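Local atomic coordinates of D-3-phosphoglycerate dehydrogenase-related protein (Vibrio cholerae, PDB entry 4S1V), a protein that probably catalyses the NAD-dependent interconversion of a D-2-hydroxyacid, such as D-3-phosphoglycerate, and the corresponding 2-oxoacid. Residues R55-I60 with G78-I84; R143-G147 with V168-P172; L155-Q160 with K184-Y190; G246-S250 with P276-L280. One frame throughout, in Å; residues are numbered along the deposited sequence.

Contact 1 of 4, residues R55-I60 with G78-I84; sequences RERTPI and GKVSNHI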
loop_
_atom_site.group_PDB
_atom_site.type_symbol
_atom_site.label_atom_id
_atom_site.label_comp_id
_atom_site.label_asym_id
_atom_site.label_seq_id
_atom_site.Cartn_x
_atom_site.Cartn_y
_atom_site.Cartn_z
ATOM N N ARG C 55 -30.713 18.117 -10.672
ATOM C CA ARG C 55 -31.249 16.769 -10.470
ATOM C C ARG C 55 -31.762 16.590 -9.032
ATOM O O ARG C 55 -32.561 17.411 -8.563
ATOM C CB ARG C 55 -30.225 15.697 -10.877
ATOM C CG ARG C 55 -29.820 15.755 -12.345
ATOM C CD ARG C 55 -31.011 15.629 -13.290
ATOM N NE ARG C 55 -31.678 14.336 -13.168
ATOM C CZ ARG C 55 -32.942 14.176 -12.791
ATOM N NH1 ARG C 55 -33.693 15.228 -12.515
ATOM N NH2 ARG C 55 -33.458 12.959 -12.694
ATOM N N GLU C 56 -31.307 15.546 -8.334
ATOM C CA GLU C 56 -31.835 15.194 -7.003
ATOM C C GLU C 56 -30.940 15.584 -5.810
ATOM O O GLU C 56 -31.084 15.021 -4.727
ATOM C CB GLU C 56 -32.140 13.684 -6.918
ATOM C CG GLU C 56 -32.797 13.079 -8.154
ATOM C CD GLU C 56 -33.525 11.779 -7.871
ATOM O OE1 GLU C 56 -33.890 11.514 -6.707
ATOM O OE2 GLU C 56 -33.758 11.017 -8.827
ATOM N N ARG C 57 -30.026 16.536 -5.994
ATOM C CA ARG C 57 -29.058 16.885 -4.932
ATOM C C ARG C 57 -29.684 17.501 -3.668
ATOM O O ARG C 57 -29.096 17.434 -2.590
ATOM C CB ARG C 57 -27.967 17.794 -5.488
ATOM C CG ARG C 57 -27.110 17.104 -6.531
ATOM C CD ARG C 57 -26.151 18.069 -7.196
ATOM N NE ARG C 57 -25.472 17.428 -8.320
ATOM C CZ ARG C 57 -24.451 17.953 -8.989
ATOM N NH1 ARG C 57 -23.958 19.140 -8.654
ATOM N NH2 ARG C 57 -23.916 17.275 -9.998
ATOM N N THR C 58 -30.872 18.084 -3.804
ATOM C CA THR C 58 -31.635 18.571 -2.648
ATOM C C THR C 58 -33.101 18.134 -2.719
ATOM O O THR C 58 -33.784 18.411 -3.700
ATOM C CB THR C 58 -31.542 20.107 -2.523
ATOM O OG1 THR C 58 -30.201 20.478 -2.183
ATOM C CG2 THR C 58 -32.480 20.643 -1.432
ATOM N N PRO C 59 -33.592 17.440 -1.677
ATOM C CA PRO C 59 -35.028 17.164 -1.660
ATOM C C PRO C 59 -35.826 18.442 -1.360
ATOM O O PRO C 59 -35.393 19.269 -0.562
ATOM C CB PRO C 59 -35.178 16.170 -0.510
ATOM C CG PRO C 59 -34.037 16.490 0.412
ATOM C CD PRO C 59 -32.903 16.919 -0.478
ATOM N N ILE C 60 -36.970 18.600 -2.013
ATOM C CA ILE C 60 -37.892 19.684 -1.693
ATOM C C ILE C 60 -38.972 19.137 -0.762
ATOM O O ILE C 60 -39.825 18.355 -1.183
ATOM C CB ILE C 60 -38.532 20.300 -2.962
ATOM C CG1 ILE C 60 -37.452 20.814 -3.932
ATOM C CG2 ILE C 60 -39.501 21.414 -2.587
ATOM C CD1 ILE C 60 -36.490 21.832 -3.342
ATOM N N GLY C 78 -33.545 18.432 -16.070
ATOM C CA GLY C 78 -34.076 17.108 -16.364
ATOM C C GLY C 78 -35.498 17.005 -15.849
ATOM O O GLY C 78 -36.149 18.022 -15.608
ATOM N N LYS C 79 -35.974 15.779 -15.663
ATOM C CA LYS C 79 -37.344 15.550 -15.221
ATOM C C LYS C 79 -37.426 15.476 -13.700
ATOM O O LYS C 79 -36.424 15.225 -13.032
ATOM C CB LYS C 79 -37.897 14.263 -15.845
ATOM C CG LYS C 79 -38.008 14.267 -17.365
ATOM C CD LYS C 79 -38.080 12.839 -17.897
ATOM C CE LYS C 79 -38.234 12.792 -19.412
ATOM N NZ LYS C 79 -39.573 13.282 -19.854
ATOM N N VAL C 80 -38.624 15.706 -13.162
ATOM C CA VAL C 80 -38.889 15.528 -11.729
ATOM C C VAL C 80 -38.744 14.050 -11.322
ATOM O O VAL C 80 -38.922 13.147 -12.146
ATOM C CB VAL C 80 -40.288 16.066 -11.315
ATOM C CG1 VAL C 80 -40.387 17.567 -11.566
ATOM C CG2 VAL C 80 -41.408 15.325 -12.035
ATOM N N SER C 81 -38.385 13.807 -10.065
ATOM C CA SER C 81 -38.361 12.441 -9.541
ATOM C C SER C 81 -38.479 12.461 -8.026
ATOM O O SER C 81 -38.984 13.429 -7.453
ATOM C CB SER C 81 -37.077 11.675 -9.939
ATOM O OG SER C 81 -35.909 12.442 -9.741
ATOM N N ASN C 82 -38.009 11.392 -7.391
ATOM C CA ASN C 82 -38.190 11.165 -5.962
ATOM C C ASN C 82 -37.913 12.315 -4.986
ATOM O O ASN C 82 -38.408 12.309 -3.870
ATOM C CB ASN C 82 -37.399 9.909 -5.557
ATOM C CG ASN C 82 -37.842 8.671 -6.321
ATOM O OD1 ASN C 82 -39.005 8.266 -6.253
ATOM N ND2 ASN C 82 -36.919 8.068 -7.056
ATOM N N HIS C 83 -37.133 13.300 -5.415
ATOM C CA HIS C 83 -36.686 14.381 -4.534
ATOM C C HIS C 83 -37.677 15.520 -4.437
ATOM O O HIS C 83 -37.474 16.450 -3.642
ATOM C CB HIS C 83 -35.352 14.921 -5.036
ATOM C CG HIS C 83 -35.478 15.688 -6.323
ATOM N ND1 HIS C 83 -35.789 15.092 -7.489
ATOM C CD2 HIS C 83 -35.387 17.053 -6.586
ATOM C CE1 HIS C 83 -35.868 16.026 -8.457
ATOM N NE2 HIS C 83 -35.621 17.226 -7.901
ATOM N N ILE C 84 -38.743 15.469 -5.242
ATOM C CA ILE C 84 -39.707 16.570 -5.339
ATOM C C ILE C 84 -41.158 16.078 -5.517
ATOM O O ILE C 84 -41.410 15.094 -6.212
ATOM C CB ILE C 84 -39.298 17.585 -6.444
ATOM C CG1 ILE C 84 -40.092 18.897 -6.317
ATOM C CG2 ILE C 84 -39.414 16.973 -7.836
ATOM C CD1 ILE C 84 -39.628 20.011 -7.244
HETATM O O HOH W 1 -34.081 8.553 -6.674
#
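Ile60 N donates a 2.7 Å bond to His83 O, nearly straight at 162°, and Pro59 CA also brings its hydrogen to that oxygen, so a hydrogen bond and a weaker CA-H...O contact meet at one carbonyl of the type I turn Ser81-Ile84. Between the loops stands the His83 imidazole. With CG wedged between the backbone N and carbonyl carbon (chi1 70°), the ring turns one face to Glu56, whose CA sits 3.9 Å from the ring centroid in a CH-pi contact. Arg55 O overhangs the same face near the rim, but NE2 is bonded instead to Gln76. Ile84 CG2 backs the opposite face, and Ser81 OG lies at the ring edge as a weak partner of ND1. That hydroxyl gives its proton to Glu56 OE2 at 2.7 Å, coming from above the carboxylate plane. The other oxygen, Glu56 OE1, takes a water at 3.0 Å, which in turn accepts from Asn82 ND2. Arg55, which has two conformers, reaches Lys79 O with NH1 at 2.8 Å in one of them, so this bond is uncertain. Farther along the loops, Ile60 and Ile84 run side by side. Glu56 also forms a salt bridge with Arg239 of the NAD-binding domain. These loops follow adjacent parallel strands 50-53 and 73-76, consistent with the cleft-facing wall of the substrate-binding domain in D-2-hydroxyacid dehydrogenases.

Contact 2 of 4, residues R143-G147 with V168-P172; sequences RTLSG and VFGMP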
loop_
_atom_site.group_PDB
_atom_site.type_symbol
_atom_site.label_atom_id
_atom_site.label_comp_id
_atom_site.label_asym_id
_atom_site.label_seq_id
_atom_site.Cartn_x
_atom_site.Cartn_y
_atom_site.Cartn_z
ATOM N N ARG C 143 -8.331 -7.270 -15.934
ATOM C CA ARG C 143 -8.936 -8.223 -16.867
ATOM C C ARG C 143 -9.582 -7.521 -18.053
ATOM O O ARG C 143 -10.165 -6.440 -17.898
ATOM C CB ARG C 143 -9.991 -9.070 -16.150
ATOM C CG ARG C 143 -9.422 -10.066 -15.152
ATOM C CD ARG C 143 -10.482 -10.527 -14.166
ATOM N NE ARG C 143 -11.475 -11.395 -14.797
ATOM C CZ ARG C 143 -11.577 -12.706 -14.594
ATOM N NH1 ARG C 143 -10.754 -13.335 -13.761
ATOM N NH2 ARG C 143 -12.515 -13.394 -15.231
ATOM N N THR C 144 -9.476 -8.132 -19.234
ATOM C CA THR C 144 -10.151 -7.616 -20.419
ATOM C C THR C 144 -11.655 -7.877 -20.331
ATOM O O THR C 144 -12.109 -8.809 -19.642
ATOM C CB THR C 144 -9.602 -8.239 -21.726
ATOM O OG1 THR C 144 -9.656 -9.667 -21.643
ATOM C CG2 THR C 144 -8.177 -7.812 -21.979
ATOM N N LEU C 145 -12.426 -7.054 -21.029
ATOM C CA LEU C 145 -13.867 -7.259 -21.113
ATOM C C LEU C 145 -14.225 -8.260 -22.210
ATOM O O LEU C 145 -15.208 -8.985 -22.095
ATOM C CB LEU C 145 -14.582 -5.931 -21.351
ATOM C CG LEU C 145 -14.470 -4.866 -20.258
ATOM C CD1 LEU C 145 -14.988 -3.544 -20.797
ATOM C CD2 LEU C 145 -15.238 -5.273 -19.006
ATOM N N SER C 146 -13.416 -8.271 -23.270
ATOM C CA SER C 146 -13.585 -9.157 -24.421
ATOM C C SER C 146 -13.789 -10.598 -23.979
ATOM O O SER C 146 -12.964 -11.141 -23.250
ATOM C CB SER C 146 -12.351 -9.069 -25.326
ATOM O OG SER C 146 -12.525 -9.849 -26.496
ATOM N N GLY C 147 -14.898 -11.202 -24.404
ATOM C CA GLY C 147 -15.227 -12.580 -24.008
ATOM C C GLY C 147 -16.137 -12.703 -22.792
ATOM O O GLY C 147 -16.885 -13.675 -22.670
ATOM N N VAL C 168 -19.159 -4.024 -29.117
ATOM C CA VAL C 168 -17.951 -3.654 -29.867
ATOM C C VAL C 168 -16.669 -4.071 -29.132
ATOM O O VAL C 168 -15.626 -4.306 -29.750
ATOM C CB VAL C 168 -17.943 -2.155 -30.264
ATOM C CG1 VAL C 168 -17.948 -1.245 -29.042
ATOM C CG2 VAL C 168 -16.758 -1.837 -31.152
ATOM N N PHE C 169 -16.763 -4.180 -27.812
ATOM C CA PHE C 169 -15.681 -4.725 -26.998
ATOM C C PHE C 169 -15.670 -6.260 -26.997
ATOM O O PHE C 169 -14.825 -6.860 -26.351
ATOM C CB PHE C 169 -15.751 -4.172 -25.559
ATOM C CG PHE C 169 -15.062 -2.846 -25.381
ATOM C CD1 PHE C 169 -15.599 -1.679 -25.936
ATOM C CD2 PHE C 169 -13.876 -2.757 -24.658
ATOM C CE1 PHE C 169 -14.964 -0.456 -25.774
ATOM C CE2 PHE C 169 -13.236 -1.536 -24.490
ATOM C CZ PHE C 169 -13.777 -0.387 -25.054
ATOM N N GLY C 170 -16.604 -6.888 -27.711
ATOM C CA GLY C 170 -16.598 -8.354 -27.867
ATOM C C GLY C 170 -17.208 -9.106 -26.697
ATOM O O GLY C 170 -16.793 -10.227 -26.374
ATOM N N MET C 171 -18.195 -8.486 -26.059
ATOM C CA MET C 171 -18.884 -9.101 -24.940
ATOM C C MET C 171 -20.235 -9.666 -25.384
ATOM O O MET C 171 -21.014 -8.961 -26.023
ATOM C CB MET C 171 -19.105 -8.089 -23.804
ATOM C CG MET C 171 -17.851 -7.366 -23.328
ATOM S SD MET C 171 -18.184 -6.286 -21.923
ATOM C CE MET C 171 -18.269 -7.456 -20.568
ATOM N N PRO C 172 -20.522 -10.941 -25.042
ATOM C CA PRO C 172 -21.920 -11.383 -25.160
ATOM C C PRO C 172 -22.829 -10.460 -24.333
ATOM O O PRO C 172 -22.430 -9.986 -23.266
ATOM C CB PRO C 172 -21.907 -12.789 -24.546
ATOM C CG PRO C 172 -20.490 -13.259 -24.649
ATOM C CD PRO C 172 -19.619 -12.023 -24.600
#
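Gly147 N reaches Gly170 O at 2.9 Å with 164° at the hydrogen, and this backbone bond ties the loop 143-147 to the turn 168-172. The donor does not lie in the carbonyl plane but stands 45° above it. One residue back, Ser146 CA approaches Phe169 O at 3.2 Å in a CA-H...O contact, so consecutive carbonyls of the turn face consecutive residues of the loop. Both are presented by the Schellman motif that ends helix 157-168, where Gly170 takes positive phi and turns the chain out of the helix.

The apolar part is carried by Leu145. Its CB rests 3.7 Å from Met171 SD. A bend at the last torsion of Met171 (chi3 78°) brings CE back against Leu145 CD2 at 4.0 Å, so the thioether crosses the leucine obliquely. The other methyl, Leu145 CD1, meets Phe169 CD2 obliquely at 4.1 Å. Apart from these, Met171 CG also comes within 3.3 Å of the carbonyl Leu145 O, and at the outer margin Pro172 CD packs on Gly147 O.

Polar support for the loop comes from across the subunit boundary: Glu108 of the second subunit accepts from the backbone N of Leu145 and of Ser146. On the turn, Phe169 stacks with Phe165 of that subunit. Within the chain, Leu145 is backed by helix 104-119 and by Val205 of strand 205-208, while the two loops lead into neighbouring parallel strands 150-153 and 173-176, with a backbone hydrogen bond between Pro172 and Leu150.

Contact 3 of 4, residues L155-Q160 with K184-Y190; sequences LGKIGQ and KALELGY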
loop_
_atom_site.group_PDB
_atom_site.type_symbol
_atom_site.label_atom_id
_atom_site.label_comp_id
_atom_site.label_asym_id
_atom_site.label_seq_id
_atom_site.Cartn_x
_atom_site.Cartn_y
_atom_site.Cartn_z
ATOM N N LEU C 155 -33.109 -2.146 -20.480
ATOM C CA LEU C 155 -32.570 -1.783 -21.794
ATOM C C LEU C 155 -33.169 -0.489 -22.342
ATOM O O LEU C 155 -33.610 -0.432 -23.490
ATOM C CB LEU C 155 -32.720 -2.946 -22.796
ATOM C CG LEU C 155 -31.736 -3.029 -23.973
ATOM C CD1 LEU C 155 -30.321 -3.349 -23.508
ATOM C CD2 LEU C 155 -32.206 -4.052 -24.995
ATOM N N GLY C 156 -33.161 0.556 -21.515
ATOM C CA GLY C 156 -33.662 1.869 -21.911
ATOM C C GLY C 156 -32.588 2.666 -22.621
ATOM O O GLY C 156 -31.603 2.100 -23.105
ATOM N N LYS C 157 -32.769 3.986 -22.665
ATOM C CA LYS C 157 -31.839 4.893 -23.351
ATOM C C LYS C 157 -30.370 4.693 -22.941
ATOM O O LYS C 157 -29.491 4.646 -23.799
ATOM C CB LYS C 157 -32.276 6.360 -23.187
ATOM C CG LYS C 157 -32.446 6.832 -21.742
ATOM C CD LYS C 157 -32.735 8.327 -21.644
ATOM C CE LYS C 157 -32.587 8.823 -20.208
ATOM N NZ LYS C 157 -31.975 10.184 -20.161
ATOM N N ILE C 158 -30.112 4.553 -21.642
ATOM C CA ILE C 158 -28.748 4.303 -21.166
ATOM C C ILE C 158 -28.330 2.848 -21.384
ATOM O O ILE C 158 -27.271 2.591 -21.956
ATOM C CB ILE C 158 -28.540 4.749 -19.696
ATOM C CG1 ILE C 158 -28.791 6.254 -19.565
ATOM C CG2 ILE C 158 -27.122 4.430 -19.237
ATOM C CD1 ILE C 158 -28.890 6.763 -18.138
ATOM N N GLY C 159 -29.169 1.904 -20.955
ATOM C CA GLY C 159 -28.898 0.471 -21.133
ATOM C C GLY C 159 -28.493 0.079 -22.548
ATOM O O GLY C 159 -27.510 -0.649 -22.735
ATOM N N GLN C 160 -29.232 0.574 -23.544
ATOM C CA GLN C 160 -28.965 0.249 -24.952
ATOM C C GLN C 160 -27.579 0.683 -25.408
ATOM O O GLN C 160 -26.925 -0.016 -26.191
ATOM C CB GLN C 160 -30.011 0.883 -25.867
ATOM C CG GLN C 160 -31.291 0.078 -25.992
ATOM C CD GLN C 160 -32.387 0.831 -26.719
ATOM O OE1 GLN C 160 -32.221 1.227 -27.874
ATOM N NE2 GLN C 160 -33.520 1.021 -26.048
ATOM N N LYS C 184 -36.854 -5.871 -26.736
ATOM C CA LYS C 184 -35.826 -5.040 -27.361
ATOM C C LYS C 184 -34.512 -5.810 -27.537
ATOM O O LYS C 184 -33.892 -5.767 -28.609
ATOM C CB LYS C 184 -35.594 -3.777 -26.528
ATOM C CG LYS C 184 -34.761 -2.709 -27.221
ATOM C CD LYS C 184 -35.555 -2.007 -28.306
ATOM C CE LYS C 184 -34.781 -0.843 -28.899
ATOM N NZ LYS C 184 -35.488 -0.307 -30.096
ATOM N N ALA C 185 -34.106 -6.514 -26.478
ATOM C CA ALA C 185 -32.914 -7.373 -26.493
ATOM C C ALA C 185 -32.925 -8.360 -27.670
ATOM O O ALA C 185 -31.970 -8.413 -28.455
ATOM C CB ALA C 185 -32.791 -8.120 -25.175
ATOM N N LEU C 186 -34.000 -9.138 -27.784
ATOM C CA LEU C 186 -34.131 -10.107 -28.882
ATOM C C LEU C 186 -34.137 -9.417 -30.248
ATOM O O LEU C 186 -33.444 -9.853 -31.156
ATOM C CB LEU C 186 -35.371 -10.994 -28.714
ATOM C CG LEU C 186 -35.447 -11.947 -27.507
ATOM C CD1 LEU C 186 -36.646 -12.871 -27.649
ATOM C CD2 LEU C 186 -34.178 -12.766 -27.303
ATOM N N GLU C 187 -34.898 -8.332 -30.379
ATOM C CA GLU C 187 -34.940 -7.560 -31.631
ATOM C C GLU C 187 -33.583 -6.984 -32.045
ATOM O O GLU C 187 -33.326 -6.790 -33.233
ATOM C CB GLU C 187 -35.977 -6.445 -31.547
ATOM C CG GLU C 187 -37.417 -6.936 -31.569
ATOM C CD GLU C 187 -38.409 -5.867 -31.148
ATOM O OE1 GLU C 187 -37.969 -4.757 -30.778
ATOM O OE2 GLU C 187 -39.632 -6.133 -31.179
ATOM N N LEU C 188 -32.722 -6.713 -31.069
ATOM C CA LEU C 188 -31.372 -6.247 -31.363
ATOM C C LEU C 188 -30.370 -7.401 -31.528
ATOM O O LEU C 188 -29.222 -7.182 -31.911
ATOM C CB LEU C 188 -30.898 -5.250 -30.293
ATOM C CG LEU C 188 -31.715 -3.952 -30.181
ATOM C CD1 LEU C 188 -31.307 -3.136 -28.953
ATOM C CD2 LEU C 188 -31.630 -3.118 -31.460
ATOM N N GLY C 189 -30.804 -8.624 -31.236
ATOM C CA GLY C 189 -29.962 -9.808 -31.413
ATOM C C GLY C 189 -29.088 -10.136 -30.213
ATOM O O GLY C 189 -28.105 -10.870 -30.343
ATOM N N TYR C 190 -29.448 -9.581 -29.052
ATOM C CA TYR C 190 -28.817 -9.920 -27.776
ATOM C C TYR C 190 -29.568 -11.081 -27.122
ATOM O O TYR C 190 -30.582 -11.543 -27.642
ATOM C CB TYR C 190 -28.826 -8.721 -26.817
ATOM C CG TYR C 190 -28.288 -7.416 -27.369
ATOM C CD1 TYR C 190 -27.148 -7.375 -28.180
ATOM C CD2 TYR C 190 -28.907 -6.211 -27.047
ATOM C CE1 TYR C 190 -26.663 -6.170 -28.665
ATOM C CE2 TYR C 190 -28.421 -5.005 -27.517
ATOM C CZ TYR C 190 -27.304 -4.988 -28.322
ATOM O OH TYR C 190 -26.837 -3.777 -28.788
#
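Leu155 pushes its CD2 methyl against the last turns of helix 179-188, joining the start of the Rossmann beta-alpha-beta unit to the helix after its second strand. Leu155 lies within a GxGxxG pattern with Gly154, Gly156 and Gly159, which in relatives usually lies beside the dinucleotide pyrophosphate; here that role is inferred.

The van der Waals contacts converge on that methyl. CG of Leu155 is anti to the backbone N (chi1 -154°), and CD2 comes closest to a backbone atom, Ala185 N, at 3.4 Å, and lies 3.6 Å from Lys184 CG, with the leucine and lysine side chains crossing at about a right angle. The methyl also touches Ala185 CB, Leu188 CD1 at 4.2 Å, and the edge of the Tyr190 ring. That ring has Leu188 CB over one face, so the aromatic is braced from its own segment too. Val175 of strand 173-176 packs against both Leu155 and Ala185 and closes the cluster from the sheet side.

Gly189 ends the helix in a Schellman motif, in which Tyr190 N bonds to Ala185 O at 2.8 Å; the tyrosine CB points toward residues 155-160. Leu155 N donates to Ser181 OG of helix 179-188.

Gln160 crosses Lys184 at about a right angle and lays its amide beside the aliphatic CE. Its OE1 is 3.4 Å from Lys184 CE, while NE2 donates in its own amide plane to Leu155 O at 2.9 Å and 164°, tying the helix residue back to the loop residue ahead of the helix.

Contact 4 of 4, residues G246-S250 with P276-L280; sequences GALYS and PLLSL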
loop_
_atom_site.group_PDB
_atom_site.type_symbol
_atom_site.label_atom_id
_atom_site.label_comp_id
_atom_site.label_asym_id
_atom_site.label_seq_id
_atom_site.Cartn_x
_atom_site.Cartn_y
_atom_site.Cartn_z
ATOM N N GLY C 246 -27.548 -2.062 2.590
ATOM C CA GLY C 246 -26.336 -2.619 3.191
ATOM C C GLY C 246 -25.778 -3.857 2.501
ATOM O O GLY C 246 -24.643 -4.264 2.764
ATOM N N ALA C 247 -26.575 -4.462 1.622
ATOM C CA ALA C 247 -26.231 -5.763 1.046
ATOM C C ALA C 247 -24.960 -5.721 0.201
ATOM O O ALA C 247 -24.139 -6.641 0.280
ATOM C CB ALA C 247 -27.397 -6.322 0.242
ATOM N N LEU C 248 -24.791 -4.661 -0.596
ATOM C CA LEU C 248 -23.592 -4.537 -1.421
ATOM C C LEU C 248 -22.321 -4.478 -0.577
ATOM O O LEU C 248 -21.346 -5.197 -0.859
ATOM C CB LEU C 248 -23.647 -3.321 -2.355
ATOM C CG LEU C 248 -22.446 -3.213 -3.333
ATOM C CD1 LEU C 248 -22.324 -4.407 -4.277
ATOM C CD2 LEU C 248 -22.485 -1.917 -4.133
ATOM N N TYR C 249 -22.325 -3.620 0.444
ATOM C CA TYR C 249 -21.149 -3.514 1.312
ATOM C C TYR C 249 -20.832 -4.855 1.969
ATOM O O TYR C 249 -19.693 -5.312 1.941
ATOM C CB TYR C 249 -21.274 -2.426 2.398
ATOM C CG TYR C 249 -20.128 -2.563 3.382
ATOM C CD1 TYR C 249 -18.860 -2.082 3.059
ATOM C CD2 TYR C 249 -20.284 -3.263 4.582
ATOM C CE1 TYR C 249 -17.793 -2.244 3.921
ATOM C CE2 TYR C 249 -19.214 -3.446 5.450
ATOM C CZ TYR C 249 -17.972 -2.934 5.112
ATOM O OH TYR C 249 -16.898 -3.086 5.948
ATOM N N SER C 250 -21.843 -5.472 2.570
ATOM C CA SER C 250 -21.654 -6.732 3.286
ATOM C C SER C 250 -20.999 -7.780 2.381
ATOM O O SER C 250 -20.065 -8.465 2.802
ATOM C CB SER C 250 -22.987 -7.236 3.841
ATOM O OG SER C 250 -22.800 -8.415 4.615
ATOM N N PRO C 276 -19.939 3.028 4.136
ATOM C CA PRO C 276 -18.978 1.923 4.288
ATOM C C PRO C 276 -18.298 1.488 2.979
ATOM O O PRO C 276 -17.170 0.998 3.010
ATOM C CB PRO C 276 -19.829 0.786 4.868
ATOM C CG PRO C 276 -21.243 1.123 4.509
ATOM C CD PRO C 276 -21.318 2.621 4.466
ATOM N N LEU C 277 -18.967 1.688 1.843
ATOM C CA LEU C 277 -18.392 1.322 0.546
ATOM C C LEU C 277 -17.077 2.026 0.222
ATOM O O LEU C 277 -16.267 1.488 -0.528
ATOM C CB LEU C 277 -19.393 1.535 -0.597
ATOM C CG LEU C 277 -20.564 0.570 -0.765
ATOM C CD1 LEU C 277 -21.461 1.051 -1.903
ATOM C CD2 LEU C 277 -20.076 -0.845 -1.033
ATOM N N LEU C 278 -16.856 3.201 0.806
ATOM C CA LEU C 278 -15.635 3.974 0.572
ATOM C C LEU C 278 -14.371 3.383 1.210
ATOM O O LEU C 278 -13.266 3.867 0.967
ATOM C CB LEU C 278 -15.829 5.426 1.024
ATOM C CG LEU C 278 -16.621 6.304 0.041
ATOM C CD1 LEU C 278 -17.050 7.630 0.651
ATOM C CD2 LEU C 278 -15.809 6.550 -1.217
ATOM N N SER C 279 -14.529 2.338 2.013
ATOM C CA SER C 279 -13.388 1.709 2.672
ATOM C C SER C 279 -13.010 0.335 2.120
ATOM O O SER C 279 -12.305 -0.415 2.786
ATOM C CB SER C 279 -13.639 1.600 4.179
ATOM O OG SER C 279 -13.845 2.883 4.744
ATOM N N LEU C 280 -13.458 0.006 0.910
ATOM C CA LEU C 280 -13.116 -1.289 0.307
ATOM C C LEU C 280 -12.266 -1.117 -0.945
ATOM O O LEU C 280 -12.678 -0.427 -1.880
ATOM C CB LEU C 280 -14.377 -2.104 -0.011
ATOM C CG LEU C 280 -15.270 -2.554 1.142
ATOM C CD1 LEU C 280 -16.469 -3.303 0.590
ATOM C CD2 LEU C 280 -14.525 -3.437 2.142
#
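Tyr249, the third residue of helix 247-254 in the Rossmann-type NAD-binding domain, presents one face of its ring to Pro276 of the short 3-10 turn 276-278. Pro276 CB lies 3.7 Å from the ring centroid and 18° off the normal, a CH-pi contact displaced toward the CD1 side. The ring gets there because CG is anti to the backbone N (chi1 170°), which swings the aromatic off the helix and across the turn. The Leu280 side chain crosses that of Tyr249 at about a right angle, and its CD1 comes obliquely to Tyr249 CD1 at 3.6 Å, so the proline and the leucine come from opposite sides of the ring plane.

Leu277 takes the root of the tyrosine instead. Its CD2 reaches Tyr249 CA at 3.7 Å, while CD1 meets Leu248 CD2 at 3.9 Å, these two leucines again crossing nearly perpendicularly; Val262 of strand 259-262 backs both.

The far end of the ring belongs to the assembly, since Tyr249 OH bonds to Val30 O of the third subunit and the ring meets Phe31 of that subunit with nearly parallel planes. Within the turn, Pro276 O accepts from Ser279 N at 3.1 Å and lies 3.4 Å from Tyr249 CE1.

Overall arrangement
Contact 1 belongs to the five-stranded, probably substrate-binding part of the chain, and contacts 2, 3 and 4 to the seven-stranded NAD-binding part. Contact 3 comes nearest to contact 1 across the presumed active-site cleft, with nearest atoms about 7 Å and centres 27 Å apart. Contacts 2 and 3 interleave along the chain and lie on the same beta-alpha-beta unit, contact 3 at the glycine-rich end and contact 2 at the other end of helix 157-168, with centres 17 Å apart. Contact 4 lies 25 Å from contact 1 and 30 Å from contact 3 between centres; contacts 1 and 2 are 36 Å apart. Contacts 2 and 4 also serve the assembly, meeting chiefly the second and third subunits respectively.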